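Local coordinates for YrdC-like domain-containing protein (Streptococcus mutans, PDB 3L7V), which is not yet characterised in detail but may bind double-stranded RNA and take part in tRNA modification, at residues 136-141 with 151-156. Numbering follows the deposited sequence.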
# COMPACT_ATOMS: atom_id res chain seq x y z
N GLU A 136 20.28 -0.22 6.91
CA GLU A 136 20.67 -1.60 6.66
C GLU A 136 19.67 -2.31 5.75
O GLU A 136 20.04 -3.19 4.96
CB GLU A 136 20.83 -2.35 7.98
CG GLU A 136 21.26 -3.79 7.82
CD GLU A 136 22.76 -3.94 7.66
OE1 GLU A 136 23.22 -4.18 6.52
OE2 GLU A 136 23.48 -3.81 8.67
N ALA A 137 18.39 -1.93 5.87
CA ALA A 137 17.34 -2.49 5.03
C ALA A 137 17.50 -2.06 3.58
O ALA A 137 17.26 -2.83 2.66
CB ALA A 137 15.97 -2.07 5.54
N TYR A 138 17.90 -0.80 3.40
CA TYR A 138 18.06 -0.24 2.07
C TYR A 138 19.26 -0.89 1.35
O TYR A 138 19.23 -1.09 0.13
CB TYR A 138 18.20 1.28 2.15
CG TYR A 138 18.16 1.98 0.81
CD1 TYR A 138 16.96 2.22 0.16
CD2 TYR A 138 19.33 2.40 0.20
CE1 TYR A 138 16.92 2.86 -1.08
CE2 TYR A 138 19.31 3.04 -1.04
CZ TYR A 138 18.10 3.27 -1.67
OH TYR A 138 18.08 3.90 -2.90
N GLU A 139 20.29 -1.24 2.11
CA GLU A 139 21.42 -2.01 1.56
C GLU A 139 20.95 -3.36 1.04
O GLU A 139 21.21 -3.71 -0.11
CB GLU A 139 22.53 -2.21 2.58
CG GLU A 139 23.35 -0.96 2.86
CD GLU A 139 23.74 -0.24 1.59
OE1 GLU A 139 24.24 -0.91 0.66
OE2 GLU A 139 23.54 0.99 1.52
N LYS A 140 20.25 -4.12 1.88
CA LYS A 140 19.66 -5.37 1.45
C LYS A 140 18.77 -5.18 0.21
O LYS A 140 18.89 -5.91 -0.76
CB LYS A 140 18.89 -6.03 2.59
CG LYS A 140 19.79 -6.66 3.64
N LEU A 141 17.89 -4.18 0.25
CA LEU A 141 17.06 -3.84 -0.91
C LEU A 141 17.89 -3.81 -2.19
O LEU A 141 17.55 -4.45 -3.18
CB LEU A 141 16.37 -2.48 -0.70
CG LEU A 141 15.39 -1.98 -1.77
CD1 LEU A 141 14.25 -2.97 -2.01
CD2 LEU A 141 14.85 -0.61 -1.39
N LEU A 151 11.90 1.98 -9.02
CA LEU A 151 10.45 1.98 -9.25
C LEU A 151 9.55 1.86 -7.98
O LEU A 151 8.33 1.96 -8.09
CB LEU A 151 10.06 0.91 -10.28
CG LEU A 151 10.47 1.09 -11.75
CD1 LEU A 151 10.11 2.48 -12.27
CD2 LEU A 151 11.94 0.85 -11.93
N MSE A 152 10.14 1.66 -6.81
CA MSE A 152 9.33 1.60 -5.58
C MSE A 152 9.85 2.45 -4.40
O MSE A 152 9.35 2.34 -3.29
CB MSE A 152 9.04 0.15 -5.17
CG MSE A 152 10.13 -0.86 -5.50
SE MSE A 152 11.69 -0.78 -4.33
CE MSE A 152 10.76 -0.52 -2.60
N THR A 153 10.86 3.28 -4.65
CA THR A 153 11.21 4.39 -3.77
C THR A 153 11.27 5.64 -4.62
O THR A 153 11.40 5.56 -5.85
CB THR A 153 12.58 4.20 -3.06
OG1 THR A 153 13.65 4.40 -3.99
CG2 THR A 153 12.71 2.82 -2.44
N ASP A 154 11.18 6.81 -4.00
CA ASP A 154 11.39 8.05 -4.72
C ASP A 154 12.85 8.48 -4.59
O ASP A 154 13.67 7.76 -4.01
CB ASP A 154 10.43 9.15 -4.25
CG ASP A 154 10.72 9.62 -2.82
OD1 ASP A 154 10.21 10.68 -2.44
OD2 ASP A 154 11.46 8.93 -2.09
N ILE A 155 13.18 9.65 -5.13
CA ILE A 155 14.57 10.12 -5.13
C ILE A 155 15.11 10.45 -3.74
O ILE A 155 16.32 10.45 -3.53
CB ILE A 155 14.77 11.32 -6.08
CG1 ILE A 155 13.72 12.40 -5.80
CG2 ILE A 155 14.69 10.88 -7.53
CD1 ILE A 155 13.76 13.56 -6.77
N ARG A 156 14.22 10.75 -2.78
CA ARG A 156 14.65 11.03 -1.41
C ARG A 156 14.86 9.75 -0.61
O ARG A 156 15.37 9.80 0.51
CB ARG A 156 13.63 11.90 -0.67
CG ARG A 156 12.96 12.95 -1.52
CD ARG A 156 11.45 12.89 -1.30
NE ARG A 156 10.97 13.80 -0.26
CZ ARG A 156 9.83 13.64 0.39
NH1 ARG A 156 9.04 12.60 0.15
NH2 ARG A 156 9.48 14.53 1.31
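Thr153 meets the Tyr138 ring at its edge. Thr153 CG2 lies near the ring plane, 4.4 Å from Tyr138 CE1, a light edge contact and not packing over a face. Tyr138 also touches Glu149, in the short helix 149-152, which overlaps the start of 151-156.

Leu141, one turn further along helix 135-143, makes the closer contacts. Its CG stands anti to the backbone N (chi1 -177°), and the two methyls part toward different neighbours. Leu141 CD1 comes tip to tip with the selenium of selenomethionine Met152, SE, at 4.1 Å. Leu141 CD2 meets Thr153 CG2, also end to end, at 4.2 Å. The Met152 chain is bent at chi2 (75°) and chi3. SE makes the closest approach to Leu141, with the terminal CE only slightly farther off.

Thr153 shows two different sides. CG2 is anti to the carbonyl carbon and is the one atom that touches both Tyr138 and Leu141. OG1 is hydrogen-bonded to the backbone O of Glu149, which satisfies a polar atom of a buried residue and ties the loop back to the preceding short helix. No hydrogen bond joins 136-141 to 151-156. The atoms that meet are methyls, the selenium and a ring carbon.

Trp133, just before helix 135-143, touches Leu141, Met152 and Thr153. Leu78 of helix 75-85 packs on Met152. Leu141, Met152 and Thr153 are buried. This is plain packing of helix 135-143 on the short helix 149-152 and the turn after it, within a helical connection of the YrdC-like domain, which links strand 127-132 to its antiparallel neighbour in the mixed sheet, strand 158-163.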